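Long-range contacts in trans-4-hydroxy-L-proline dehydratase (Clostridioides difficile 70-100-2010, PDB 6VXC), which catalyses the glycyl-radical dehydration of trans-4-hydroxy-L-proline to (S)-1-pyrroline-5-carboxylate, a step in the anaerobic breakdown of hydroxyproline: residues Lys272-Ile280 / Leu309-Val317; Thr365-Val376 / Lys403-Lys411. One frame throughout, in Å; residues are numbered along the deposited sequence.

Contact 1 (Lys272-Ile280 / Leu309-Val317); sequences KPETYHQAI and LNPFYERDV
Y276 and F312 mark the closest backbone approach, 4.8 Å between their CA atoms, where the first turn of helix 276-280 runs nearly antiparallel (153°) to helix 309-317, the axes 9.3 Å apart. D316 reaches over to the N-terminal end of helix 276-293: its OD2 takes the N-H of Y276 on the syn side, 33° out of the carboxylate plane, in a short, nearly straight bond (2.7 Å). A water links the same OD2 to the N-H of H277, and a second water joins D316 OD1 to E274 O and to R315 NE. The cap itself is local: T275 OG1 accepts from Q278 N at 3.0 Å, while Q278 OE1 returns a weak bond to T275 N, completing the capping box, and takes the N-H of E274 more firmly. F312 packs against the loop before the helix, with A279 CB over the centre of one ring face, a CH-pi contact 3.9 Å from the centroid. The opposite face has R315 NH2 above it, offset toward the rim, while the carbonyl O of P273 lies at the ring edge, 3.6 Å from F312 CE1. Y276, its CG anti to the backbone N (chi1 175°), is a knob in the hole formed by L309, F312, Y313 and D316; its ring meets L309 CD1 through CE2 at 3.9 Å, and its hydroxyl is hydrogen-bonded to the carbonyl of A327 in the next helix. L309 CD2 meets A279 CB, and both methyls touch I280 CG1. With an aspartate on two N-H groups of a first turn, one directly and one through water, the carboxylate charge probably interacts favourably with the helix dipole and would tend to stay ionised.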
ATOM      1  N   LYS A 272       0.911  22.988 -18.275  1.00 16.61           N
ATOM      2  CA  LYS A 272       1.471  21.669 -18.509  1.00 14.75           C
ATOM      3  C   LYS A 272       2.997  21.754 -18.495  1.00 16.88           C
ATOM      4  O   LYS A 272       3.578  22.777 -18.870  1.00 16.48           O
ATOM      5  CB  LYS A 272       0.992  21.080 -19.839  1.00 15.54           C
ATOM      6  CG  LYS A 272       1.652  21.623 -21.102  1.00 22.60           C
ATOM      7  CD  LYS A 272       1.276  20.778 -22.327  1.00 23.98           C
ATOM      8  CE  LYS A 272       1.705  21.423 -23.650  1.00 32.93           C
ATOM      9  NZ  LYS A 272       0.793  22.513 -24.090  1.00 46.31           N
ATOM     10  N   PRO A 273       3.670  20.711 -18.017  1.00 16.31           N
ATOM     11  CA  PRO A 273       5.139  20.730 -18.007  1.00 14.64           C
ATOM     12  C   PRO A 273       5.691  20.733 -19.425  1.00 14.98           C
ATOM     13  O   PRO A 273       5.143  20.098 -20.322  1.00 15.48           O
ATOM     14  CB  PRO A 273       5.506  19.440 -17.259  1.00 11.80           C
ATOM     15  CG  PRO A 273       4.340  18.542 -17.493  1.00 14.49           C
ATOM     16  CD  PRO A 273       3.123  19.443 -17.503  1.00 13.91           C
ATOM     17  N   GLU A 274       6.773  21.486 -19.625  1.00 15.35           N
ATOM     18  CA  GLU A 274       7.444  21.547 -20.917  1.00 18.48           C
ATOM     19  C   GLU A 274       8.780  20.814 -20.939  1.00 15.38           C
ATOM     20  O   GLU A 274       9.258  20.474 -22.021  1.00 18.52           O
ATOM     21  CB  GLU A 274       7.689  23.010 -21.318  1.00 20.16           C
ATOM     22  CG  GLU A 274       6.426  23.857 -21.407  1.00 23.48           C
ATOM     23  CD  GLU A 274       5.536  23.482 -22.577  1.00 33.84           C
ATOM     24  OE1 GLU A 274       6.019  22.781 -23.493  1.00 40.13           O
ATOM     25  OE2 GLU A 274       4.346  23.873 -22.576  1.00 37.27           O
ATOM     26  N   THR A 275       9.386  20.571 -19.782  1.00 16.27           N
ATOM     27  CA  THR A 275      10.690  19.936 -19.680  1.00 14.99           C
ATOM     28  C   THR A 275      10.625  18.777 -18.685  1.00 15.80           C
ATOM     29  O   THR A 275       9.705  18.681 -17.873  1.00 13.45           O
ATOM     30  CB  THR A 275      11.759  20.937 -19.235  1.00 15.85           C
ATOM     31  OG1 THR A 275      11.530  21.284 -17.867  1.00 16.33           O
ATOM     32  CG2 THR A 275      11.709  22.235 -20.101  1.00 15.60           C
ATOM     33  N   TYR A 276      11.635  17.902 -18.764  1.00 14.87           N
ATOM     34  CA  TYR A 276      11.773  16.781 -17.837  1.00 13.45           C
ATOM     35  C   TYR A 276      11.795  17.260 -16.391  1.00 13.98           C
ATOM     36  O   TYR A 276      11.146  16.672 -15.518  1.00 14.09           O
ATOM     37  CB  TYR A 276      13.051  16.023 -18.201  1.00 11.39           C
ATOM     38  CG  TYR A 276      13.522  14.865 -17.344  1.00 12.31           C
ATOM     39  CD1 TYR A 276      14.234  15.088 -16.178  1.00  9.62           C
ATOM     40  CD2 TYR A 276      13.348  13.545 -17.769  1.00 10.29           C
ATOM     41  CE1 TYR A 276      14.712  14.046 -15.435  1.00 10.44           C
ATOM     42  CE2 TYR A 276      13.830  12.489 -17.032  1.00 10.41           C
ATOM     43  CZ  TYR A 276      14.519  12.751 -15.862  1.00  9.79           C
ATOM     44  OH  TYR A 276      15.019  11.737 -15.101  1.00 12.49           O
ATOM     45  N   HIS A 277      12.571  18.307 -16.123  1.00 11.63           N
ATOM     46  CA  HIS A 277      12.594  18.927 -14.802  1.00 11.44           C
ATOM     47  C   HIS A 277      11.189  19.371 -14.386  1.00 13.21           C
ATOM     48  O   HIS A 277      10.743  19.103 -13.269  1.00 14.65           O
ATOM     49  CB  HIS A 277      13.542  20.126 -14.846  1.00 13.88           C
ATOM     50  CG  HIS A 277      13.892  20.699 -13.515  1.00 13.30           C
ATOM     51  ND1 HIS A 277      13.017  20.728 -12.453  1.00 19.51           N
ATOM     52  CD2 HIS A 277      15.009  21.329 -13.094  1.00 13.52           C
ATOM     53  CE1 HIS A 277      13.597  21.313 -11.420  1.00 15.45           C
ATOM     54  NE2 HIS A 277      14.806  21.697 -11.788  1.00 17.08           N
ATOM     55  N   GLN A 278      10.480  20.059 -15.284  1.00 13.90           N
ATOM     56  CA  GLN A 278       9.137  20.533 -14.953  1.00 15.07           C
ATOM     57  C   GLN A 278       8.170  19.376 -14.756  1.00 14.56           C
ATOM     58  O   GLN A 278       7.251  19.484 -13.941  1.00 12.15           O
ATOM     59  CB  GLN A 278       8.609  21.471 -16.040  1.00 12.35           C
ATOM     60  CG  GLN A 278       9.302  22.810 -16.024  1.00 14.01           C
ATOM     61  CD  GLN A 278       9.107  23.602 -17.295  1.00 12.50           C
ATOM     62  OE1 GLN A 278       8.237  23.301 -18.113  1.00 17.66           O
ATOM     63  NE2 GLN A 278       9.916  24.624 -17.466  1.00 12.32           N
ATOM     64  N   ALA A 279       8.346  18.287 -15.512  1.00 13.41           N
ATOM     65  CA  ALA A 279       7.482  17.121 -15.358  1.00 15.39           C
ATOM     66  C   ALA A 279       7.616  16.519 -13.966  1.00 14.06           C
ATOM     67  O   ALA A 279       6.619  16.122 -13.353  1.00 13.75           O
ATOM     68  CB  ALA A 279       7.783  16.083 -16.434  1.00 11.06           C
ATOM     69  N   ILE A 280       8.841  16.453 -13.447  1.00 14.13           N
ATOM     70  CA  ILE A 280       9.042  15.909 -12.109  1.00 14.27           C
ATOM     71  C   ILE A 280       8.463  16.843 -11.056  1.00 14.42           C
ATOM     72  O   ILE A 280       7.821  16.396 -10.097  1.00 12.99           O
ATOM     73  CB  ILE A 280      10.535  15.607 -11.864  1.00 12.09           C
ATOM     74  CG1 ILE A 280      10.998  14.431 -12.743  1.00  9.32           C
ATOM     75  CG2 ILE A 280      10.803  15.384 -10.375  1.00  9.44           C
ATOM     76  CD1 ILE A 280      12.480  14.192 -12.697  1.00 12.82           C
ATOM     77  N   LEU A 309       8.264  10.005 -18.320  1.00 13.64           N
ATOM     78  CA  LEU A 309       9.423  10.887 -18.435  1.00 13.43           C
ATOM     79  C   LEU A 309      10.193  10.703 -19.741  1.00 14.59           C
ATOM     80  O   LEU A 309      10.853  11.642 -20.190  1.00 17.74           O
ATOM     81  CB  LEU A 309      10.367  10.684 -17.252  1.00 13.26           C
ATOM     82  CG  LEU A 309       9.903  11.173 -15.880  1.00 12.52           C
ATOM     83  CD1 LEU A 309      11.003  10.969 -14.853  1.00 11.03           C
ATOM     84  CD2 LEU A 309       9.448  12.641 -15.917  1.00 15.05           C
ATOM     85  N   ASN A 310      10.126   9.531 -20.364  1.00 15.49           N
ATOM     86  CA  ASN A 310      10.993   9.281 -21.513  1.00 17.95           C
ATOM     87  C   ASN A 310      10.791  10.273 -22.653  1.00 18.13           C
ATOM     88  O   ASN A 310      11.798  10.690 -23.245  1.00 17.53           O
ATOM     89  CB  ASN A 310      10.821   7.845 -22.021  1.00 15.39           C
ATOM     90  CG  ASN A 310      11.906   7.463 -23.028  1.00 18.57           C
ATOM     91  OD1 ASN A 310      13.098   7.459 -22.705  1.00 16.33           O
ATOM     92  ND2 ASN A 310      11.499   7.162 -24.254  1.00 18.78           N
ATOM     93  N   PRO A 311       9.568  10.669 -23.024  1.00 17.25           N
ATOM     94  CA  PRO A 311       9.440  11.703 -24.069  1.00 15.40           C
ATOM     95  C   PRO A 311      10.133  13.005 -23.702  1.00 16.53           C
ATOM     96  O   PRO A 311      10.814  13.604 -24.545  1.00 17.66           O
ATOM     97  CB  PRO A 311       7.914  11.868 -24.214  1.00 17.68           C
ATOM     98  CG  PRO A 311       7.361  10.537 -23.780  1.00 19.93           C
ATOM     99  CD  PRO A 311       8.263  10.087 -22.653  1.00 15.37           C
ATOM    100  N   PHE A 312      10.014  13.436 -22.446  1.00 15.00           N
ATOM    101  CA  PHE A 312      10.711  14.632 -21.994  1.00 14.34           C
ATOM    102  C   PHE A 312      12.220  14.436 -22.047  1.00 16.79           C
ATOM    103  O   PHE A 312      12.952  15.319 -22.514  1.00 18.27           O
ATOM    104  CB  PHE A 312      10.272  14.971 -20.565  1.00 15.84           C
ATOM    105  CG  PHE A 312       8.822  15.404 -20.442  1.00 14.52           C
ATOM    106  CD1 PHE A 312       8.433  16.684 -20.778  1.00 16.38           C
ATOM    107  CD2 PHE A 312       7.860  14.510 -20.034  1.00 16.73           C
ATOM    108  CE1 PHE A 312       7.120  17.076 -20.663  1.00 18.50           C
ATOM    109  CE2 PHE A 312       6.535  14.885 -19.927  1.00 15.83           C
ATOM    110  CZ  PHE A 312       6.164  16.169 -20.241  1.00 18.26           C
ATOM    111  N   TYR A 313      12.697  13.275 -21.596  1.00 15.13           N
ATOM    112  CA  TYR A 313      14.128  13.000 -21.610  1.00 14.44           C
ATOM    113  C   TYR A 313      14.677  13.114 -23.025  1.00 13.53           C
ATOM    114  O   TYR A 313      15.619  13.866 -23.278  1.00 16.97           O
ATOM    115  CB  TYR A 313      14.402  11.602 -21.038  1.00 11.56           C
ATOM    116  CG  TYR A 313      15.869  11.236 -20.992  1.00 13.94           C
ATOM    117  CD1 TYR A 313      16.709  11.811 -20.045  1.00 11.91           C
ATOM    118  CD2 TYR A 313      16.407  10.291 -21.860  1.00 15.60           C
ATOM    119  CE1 TYR A 313      18.045  11.485 -19.979  1.00 12.86           C
ATOM    120  CE2 TYR A 313      17.757   9.950 -21.804  1.00 14.50           C
ATOM    121  CZ  TYR A 313      18.563  10.557 -20.861  1.00 14.39           C
ATOM    122  OH  TYR A 313      19.885  10.238 -20.793  1.00 19.46           O
ATOM    123  N   GLU A 314      14.060  12.396 -23.964  1.00 14.75           N
ATOM    124  CA  GLU A 314      14.536  12.391 -25.341  1.00 16.91           C
ATOM    125  C   GLU A 314      14.499  13.790 -25.938  1.00 20.42           C
ATOM    126  O   GLU A 314      15.463  14.233 -26.574  1.00 19.51           O
ATOM    127  CB  GLU A 314      13.699  11.410 -26.162  1.00 18.89           C
ATOM    128  CG  GLU A 314      13.928   9.957 -25.769  1.00 22.72           C
ATOM    129  CD  GLU A 314      13.253   8.978 -26.707  1.00 28.72           C
ATOM    130  OE1 GLU A 314      12.483   9.424 -27.570  1.00 33.36           O
ATOM    131  OE2 GLU A 314      13.483   7.755 -26.580  1.00 33.60           O
ATOM    132  N   ARG A 315      13.398  14.510 -25.725  1.00 18.56           N
ATOM    133  CA  ARG A 315      13.281  15.871 -26.234  1.00 20.32           C
ATOM    134  C   ARG A 315      14.343  16.778 -25.612  1.00 21.55           C
ATOM    135  O   ARG A 315      15.042  17.513 -26.319  1.00 23.63           O
ATOM    136  CB  ARG A 315      11.856  16.376 -25.958  1.00 17.37           C
ATOM    137  CG  ARG A 315      11.377  17.587 -26.709  1.00 26.49           C
ATOM    138  CD  ARG A 315       9.806  17.607 -26.789  1.00 26.26           C
ATOM    139  NE  ARG A 315       9.155  17.291 -25.507  1.00 24.82           N
ATOM    140  CZ  ARG A 315       8.240  16.336 -25.316  1.00 24.99           C
ATOM    141  NH1 ARG A 315       7.818  15.572 -26.319  1.00 33.23           N
ATOM    142  NH2 ARG A 315       7.724  16.146 -24.111  1.00 26.89           N
ATOM    143  N   ASP A 316      14.527  16.687 -24.292  1.00 19.60           N
ATOM    144  CA  ASP A 316      15.427  17.608 -23.605  1.00 15.52           C
ATOM    145  C   ASP A 316      16.890  17.358 -23.973  1.00 19.75           C
ATOM    146  O   ASP A 316      17.655  18.313 -24.158  1.00 21.64           O
ATOM    147  CB  ASP A 316      15.221  17.513 -22.086  1.00 14.77           C
ATOM    148  CG  ASP A 316      13.946  18.253 -21.597  1.00 20.36           C
ATOM    149  OD1 ASP A 316      13.125  18.690 -22.437  1.00 18.37           O
ATOM    150  OD2 ASP A 316      13.766  18.377 -20.360  1.00 18.20           O
ATOM    151  N   VAL A 317      17.307  16.095 -24.099  1.00 19.15           N
ATOM    152  CA  VAL A 317      18.697  15.850 -24.466  1.00 21.93           C
ATOM    153  C   VAL A 317      18.951  16.291 -25.902  1.00 22.62           C
ATOM    154  O   VAL A 317      19.983  16.894 -26.204  1.00 23.64           O
ATOM    155  CB  VAL A 317      19.088  14.377 -24.237  1.00 24.74           C
ATOM    156  CG1 VAL A 317      18.738  13.926 -22.803  1.00 19.00           C
ATOM    157  CG2 VAL A 317      18.453  13.495 -25.253  1.00 28.34           C
TER
HETATM  158  O   HOH W   1      10.335  18.112 -23.241  1.00 21.33           O
HETATM  159  O   HOH W   2      14.611  19.314 -18.118  1.00 16.74           O

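Contact 2 (Thr365-Val376 / Lys403-Lys411)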
ATOM      1  N   THR A 365       8.792   0.125 -12.917  1.00 10.66           N
ATOM      2  CA  THR A 365       9.758   0.415 -13.971  1.00 11.04           C
ATOM      3  C   THR A 365       9.896  -0.797 -14.887  1.00 11.29           C
ATOM      4  O   THR A 365       9.925  -1.943 -14.423  1.00 11.10           O
ATOM      5  CB  THR A 365      11.116   0.817 -13.347  1.00 11.31           C
ATOM      6  OG1 THR A 365      10.956   2.029 -12.605  1.00 10.10           O
ATOM      7  CG2 THR A 365      12.215   1.041 -14.397  1.00 10.86           C
ATOM      8  N   GLY A 366       9.975  -0.546 -16.190  1.00 15.07           N
ATOM      9  CA  GLY A 366      10.062  -1.635 -17.145  1.00 12.27           C
ATOM     10  C   GLY A 366       8.770  -1.830 -17.919  1.00 12.17           C
ATOM     11  O   GLY A 366       8.313  -0.917 -18.613  1.00 13.08           O
ATOM     12  N   GLY A 367       8.171  -3.014 -17.797  1.00 11.37           N
ATOM     13  CA  GLY A 367       6.844  -3.275 -18.298  1.00 11.05           C
ATOM     14  C   GLY A 367       6.729  -3.052 -19.795  1.00 14.85           C
ATOM     15  O   GLY A 367       7.641  -3.354 -20.577  1.00 14.15           O
ATOM     16  N   ILE A 368       5.551  -2.564 -20.201  1.00 14.40           N
ATOM     17  CA  ILE A 368       5.208  -2.316 -21.594  1.00 11.79           C
ATOM     18  C   ILE A 368       4.783  -0.865 -21.742  1.00 11.50           C
ATOM     19  O   ILE A 368       4.340  -0.223 -20.790  1.00 13.15           O
ATOM     20  CB  ILE A 368       4.102  -3.263 -22.099  1.00 11.96           C
ATOM     21  CG1 ILE A 368       2.859  -3.168 -21.204  1.00 12.45           C
ATOM     22  CG2 ILE A 368       4.596  -4.697 -22.135  1.00 12.13           C
ATOM     23  CD1 ILE A 368       1.800  -4.087 -21.626  1.00 14.92           C
ATOM     24  N   ASN A 369       4.933  -0.345 -22.958  1.00 13.33           N
ATOM     25  CA  ASN A 369       4.501   1.012 -23.253  1.00 11.57           C
ATOM     26  C   ASN A 369       3.013   1.032 -23.579  1.00 12.27           C
ATOM     27  O   ASN A 369       2.357  -0.011 -23.649  1.00 13.25           O
ATOM     28  CB  ASN A 369       5.368   1.611 -24.369  1.00 14.54           C
ATOM     29  CG  ASN A 369       5.271   0.863 -25.687  1.00 15.12           C
ATOM     30  OD1 ASN A 369       4.281   0.216 -25.995  1.00 15.71           O
ATOM     31  ND2 ASN A 369       6.322   0.978 -26.490  1.00 16.94           N
ATOM     32  N   PRO A 370       2.436   2.222 -23.757  1.00 13.14           N
ATOM     33  CA  PRO A 370       0.996   2.292 -24.025  1.00 13.30           C
ATOM     34  C   PRO A 370       0.567   1.528 -25.266  1.00 15.79           C
ATOM     35  O   PRO A 370      -0.607   1.157 -25.356  1.00 14.15           O
ATOM     36  CB  PRO A 370       0.744   3.799 -24.153  1.00 13.84           C
ATOM     37  CG  PRO A 370       1.778   4.403 -23.273  1.00 10.22           C
ATOM     38  CD  PRO A 370       3.004   3.556 -23.481  1.00 13.09           C
ATOM     39  N   ASP A 371       1.475   1.246 -26.203  1.00 15.37           N
ATOM     40  CA  ASP A 371       1.139   0.428 -27.361  1.00 15.11           C
ATOM     41  C   ASP A 371       1.239  -1.066 -27.079  1.00 15.68           C
ATOM     42  O   ASP A 371       0.886  -1.866 -27.945  1.00 18.67           O
ATOM     43  CB  ASP A 371       2.057   0.774 -28.546  1.00 18.68           C
ATOM     44  CG  ASP A 371       1.774   2.155 -29.127  1.00 23.74           C
ATOM     45  OD1 ASP A 371       0.609   2.584 -29.088  1.00 23.56           O
ATOM     46  OD2 ASP A 371       2.712   2.805 -29.624  1.00 29.19           O
ATOM     47  N   GLY A 372       1.683  -1.466 -25.893  1.00 14.28           N
ATOM     48  CA  GLY A 372       1.794  -2.872 -25.564  1.00 12.36           C
ATOM     49  C   GLY A 372       3.109  -3.558 -25.892  1.00 14.17           C
ATOM     50  O   GLY A 372       3.191  -4.787 -25.777  1.00 12.90           O
ATOM     51  N   GLN A 373       4.119  -2.829 -26.339  1.00 12.46           N
ATOM     52  CA  GLN A 373       5.424  -3.402 -26.640  1.00 16.08           C
ATOM     53  C   GLN A 373       6.413  -3.079 -25.515  1.00 13.88           C
ATOM     54  O   GLN A 373       6.135  -2.271 -24.632  1.00 12.94           O
ATOM     55  CB  GLN A 373       5.909  -2.896 -28.011  1.00 16.60           C
ATOM     56  CG  GLN A 373       5.014  -3.370 -29.186  1.00 18.86           C
ATOM     57  CD  GLN A 373       4.956  -4.914 -29.340  1.00 24.57           C
ATOM     58  OE1 GLN A 373       5.935  -5.615 -29.062  1.00 26.50           O
ATOM     59  NE2 GLN A 373       3.801  -5.435 -29.755  1.00 22.03           N
ATOM     60  N   ASP A 374       7.586  -3.715 -25.567  1.00 12.26           N
ATOM     61  CA  ASP A 374       8.625  -3.556 -24.551  1.00 12.52           C
ATOM     62  C   ASP A 374       8.816  -2.100 -24.152  1.00 13.67           C
ATOM     63  O   ASP A 374       9.064  -1.242 -24.996  1.00 13.93           O
ATOM     64  CB  ASP A 374       9.951  -4.139 -25.063  1.00 14.19           C
ATOM     65  CG  ASP A 374      11.132  -3.776 -24.173  1.00 16.24           C
ATOM     66  OD1 ASP A 374      10.923  -3.548 -22.956  1.00 16.54           O
ATOM     67  OD2 ASP A 374      12.268  -3.721 -24.694  1.00 18.02           O
ATOM     68  N   GLY A 375       8.680  -1.822 -22.854  1.00 16.52           N
ATOM     69  CA  GLY A 375       8.739  -0.471 -22.326  1.00  9.68           C
ATOM     70  C   GLY A 375      10.062  -0.038 -21.728  1.00 12.28           C
ATOM     71  O   GLY A 375      10.200   1.118 -21.316  1.00 12.45           O
ATOM     72  N   VAL A 376      11.040  -0.938 -21.645  1.00 12.32           N
ATOM     73  CA  VAL A 376      12.349  -0.550 -21.132  1.00 11.95           C
ATOM     74  C   VAL A 376      12.936   0.530 -22.027  1.00 12.78           C
ATOM     75  O   VAL A 376      12.990   0.383 -23.251  1.00 15.24           O
ATOM     76  CB  VAL A 376      13.265  -1.778 -21.029  1.00 12.78           C
ATOM     77  CG1 VAL A 376      14.706  -1.354 -20.785  1.00 10.97           C
ATOM     78  CG2 VAL A 376      12.761  -2.692 -19.906  1.00 11.88           C
ATOM     79  N   LYS A 403       7.380 -10.875 -20.784  1.00 13.68           N
ATOM     80  CA  LYS A 403       8.035 -11.750 -21.752  1.00 13.64           C
ATOM     81  C   LYS A 403       8.785 -10.950 -22.817  1.00 13.76           C
ATOM     82  O   LYS A 403       9.670 -11.497 -23.478  1.00 15.94           O
ATOM     83  CB  LYS A 403       7.004 -12.662 -22.411  1.00 15.24           C
ATOM     84  CG  LYS A 403       5.992 -11.897 -23.229  1.00 16.30           C
ATOM     85  CD  LYS A 403       4.926 -12.793 -23.835  1.00 19.27           C
ATOM     86  CE  LYS A 403       3.994 -11.978 -24.738  1.00 18.58           C
ATOM     87  NZ  LYS A 403       2.977 -12.822 -25.427  1.00 25.73           N
ATOM     88  N   LYS A 404       8.433  -9.679 -23.001  1.00 12.66           N
ATOM     89  CA  LYS A 404       9.076  -8.775 -23.946  1.00 14.85           C
ATOM     90  C   LYS A 404      10.257  -8.007 -23.358  1.00 13.23           C
ATOM     91  O   LYS A 404      10.935  -7.295 -24.104  1.00 15.54           O
ATOM     92  CB  LYS A 404       8.059  -7.759 -24.484  1.00 13.13           C
ATOM     93  CG  LYS A 404       6.758  -8.338 -25.074  1.00 14.55           C
ATOM     94  CD  LYS A 404       5.875  -7.180 -25.479  1.00 13.38           C
ATOM     95  CE  LYS A 404       4.688  -7.567 -26.354  1.00 19.30           C
ATOM     96  NZ  LYS A 404       3.614  -8.156 -25.560  1.00 21.88           N
ATOM     97  N   THR A 405      10.523  -8.152 -22.066  1.00 11.88           N
ATOM     98  CA  THR A 405      11.559  -7.403 -21.363  1.00 12.30           C
ATOM     99  C   THR A 405      12.936  -7.967 -21.701  1.00 12.18           C
ATOM    100  O   THR A 405      13.135  -9.179 -21.640  1.00 13.43           O
ATOM    101  CB  THR A 405      11.332  -7.485 -19.849  1.00 13.99           C
ATOM    102  OG1 THR A 405      10.065  -6.907 -19.508  1.00 15.09           O
ATOM    103  CG2 THR A 405      12.471  -6.793 -19.076  1.00 12.96           C
ATOM    104  N   PRO A 406      13.908  -7.125 -22.038  1.00 15.77           N
ATOM    105  CA  PRO A 406      15.262  -7.634 -22.299  1.00 14.12           C
ATOM    106  C   PRO A 406      15.861  -8.286 -21.063  1.00 14.22           C
ATOM    107  O   PRO A 406      15.642  -7.845 -19.935  1.00 14.58           O
ATOM    108  CB  PRO A 406      16.036  -6.380 -22.723  1.00 13.81           C
ATOM    109  CG  PRO A 406      14.956  -5.410 -23.167  1.00 16.16           C
ATOM    110  CD  PRO A 406      13.780  -5.690 -22.326  1.00 12.89           C
ATOM    111  N   GLN A 407      16.577  -9.387 -21.280  1.00 13.75           N
ATOM    112  CA  GLN A 407      17.192 -10.084 -20.157  1.00 13.61           C
ATOM    113  C   GLN A 407      18.166  -9.184 -19.404  1.00 13.75           C
ATOM    114  O   GLN A 407      18.310  -9.311 -18.188  1.00 15.97           O
ATOM    115  CB  GLN A 407      17.891 -11.356 -20.643  1.00 15.46           C
ATOM    116  CG  GLN A 407      18.313 -12.290 -19.511  1.00 19.08           C
ATOM    117  CD  GLN A 407      17.149 -13.047 -18.901  1.00 16.85           C
ATOM    118  OE1 GLN A 407      15.986 -12.774 -19.205  1.00 19.75           O
ATOM    119  NE2 GLN A 407      17.461 -14.030 -18.055  1.00 17.02           N
ATOM    120  N   LYS A 408      18.821  -8.256 -20.094  1.00 14.13           N
ATOM    121  CA  LYS A 408      19.736  -7.343 -19.414  1.00 15.44           C
ATOM    122  C   LYS A 408      19.020  -6.536 -18.333  1.00 16.00           C
ATOM    123  O   LYS A 408      19.573  -6.301 -17.251  1.00 12.38           O
ATOM    124  CB  LYS A 408      20.388  -6.399 -20.426  1.00 17.52           C
ATOM    125  CG  LYS A 408      21.246  -5.307 -19.797  1.00 23.48           C
ATOM    126  CD  LYS A 408      21.876  -4.382 -20.854  1.00 28.98           C
ATOM    127  CE  LYS A 408      22.615  -3.220 -20.206  1.00 30.51           C
ATOM    128  NZ  LYS A 408      23.004  -2.191 -21.201  1.00 39.52           N
ATOM    129  N   PHE A 409      17.794  -6.091 -18.613  1.00 14.46           N
ATOM    130  CA  PHE A 409      17.054  -5.317 -17.623  1.00 14.27           C
ATOM    131  C   PHE A 409      16.714  -6.181 -16.415  1.00 12.53           C
ATOM    132  O   PHE A 409      16.932  -5.782 -15.270  1.00 12.19           O
ATOM    133  CB  PHE A 409      15.789  -4.735 -18.251  1.00 11.42           C
ATOM    134  CG  PHE A 409      14.951  -3.911 -17.293  1.00 11.76           C
ATOM    135  CD1 PHE A 409      15.268  -2.585 -17.042  1.00 11.60           C
ATOM    136  CD2 PHE A 409      13.850  -4.464 -16.649  1.00 10.59           C
ATOM    137  CE1 PHE A 409      14.502  -1.822 -16.171  1.00 13.95           C
ATOM    138  CE2 PHE A 409      13.082  -3.702 -15.763  1.00 12.01           C
ATOM    139  CZ  PHE A 409      13.414  -2.371 -15.527  1.00  9.71           C
ATOM    140  N   LEU A 410      16.199  -7.386 -16.657  1.00 12.16           N
ATOM    141  CA  LEU A 410      15.890  -8.275 -15.545  1.00 11.28           C
ATOM    142  C   LEU A 410      17.126  -8.549 -14.686  1.00 13.26           C
ATOM    143  O   LEU A 410      17.053  -8.527 -13.451  1.00 12.81           O
ATOM    144  CB  LEU A 410      15.296  -9.580 -16.083  1.00 13.85           C
ATOM    145  CG  LEU A 410      15.132 -10.726 -15.085  1.00 13.09           C
ATOM    146  CD1 LEU A 410      14.227 -10.338 -13.905  1.00 10.49           C
ATOM    147  CD2 LEU A 410      14.642 -12.003 -15.796  1.00 10.88           C
ATOM    148  N   LYS A 411      18.275  -8.809 -15.322  1.00 13.33           N
ATOM    149  CA  LYS A 411      19.462  -9.161 -14.550  1.00 12.58           C
ATOM    150  C   LYS A 411      19.969  -7.979 -13.733  1.00 11.28           C
ATOM    151  O   LYS A 411      20.448  -8.156 -12.610  1.00 15.37           O
ATOM    152  CB  LYS A 411      20.555  -9.713 -15.468  1.00 14.16           C
ATOM    153  CG  LYS A 411      20.240 -11.136 -15.965  1.00 20.97           C
ATOM    154  CD  LYS A 411      21.358 -11.722 -16.819  1.00 28.24           C
ATOM    155  CE  LYS A 411      22.616 -11.992 -15.997  1.00 25.26           C
ATOM    156  NZ  LYS A 411      23.617 -12.775 -16.793  1.00 28.64           N
TER
HETATM  157  O   HOH W   3      10.028  -4.584 -20.614  1.00 14.61           O
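V376 and F409 make the main apolar contact: CG2 of the valine sits over one face of the ring, offset toward the rim, as a CH-pi contact 3.8 Å from the centroid and 18° off the normal. With CG1 anti to the backbone N, chi1 168° turns CG2 over the ring, while CG1 reaches its CD1; CG2 also touches P406 CD at 4.0 Å. The far end of the phenyl abuts the strand: T365 O lies at its edge, 3.7 Å from F409 CZ, T365 CG2 packs on the same CZ, and G366 CA passes close to the ring. Here strand 362-366, paired in parallel with strand 396-401, leads into a loop that folds back beside the start of helix 407-418; F409 also packs on V399 and I401 of the neighbouring strand. One water bridges the two segments: it donates to G367 O and D374 OD1 and accepts from T405 OG1, itself hydrogen-bonded to S402 N. D374 OD1 additionally accepts V376 N from above the carboxylate plane (2.9 Å), an Asx turn that fixes the aspartate while its OD2 rests on P406 CD at 3.4 Å. Van der Waals contacts complete the outer side: the K404 chain, extended as far as CE and bent at its end, runs past G372-D374 at the exit of the N369-G372 turn, its CE 3.2 Å from G372 O and 3.6 Å from Q373 OE1, and the carbonyl O of K404 meets D374 CB at 3.4 Å.

Along the chain, 272-280 opens helix 276-293, and contact 1 closes a largely helical excursion of 28 residues when helix 305-318 returns against that start. After helices 324-339 and 348-353 the chain enters the sheet through strand 362-366, and contact 2 closes a second loop of 26 residues, holding helix 378-390 and strand 396-401, at the start of helix 407-418. The loops follow in series and neither nest nor cross. The centres of contacts 1 and 2 are about 21 Å apart, and the nearest atoms of contacts 1 and 2 about 7 Å. Helix 305-318 bridges them: Y313 and N310 pack on helix 378-390, while D306 and Q307 meet the 365-376 segment.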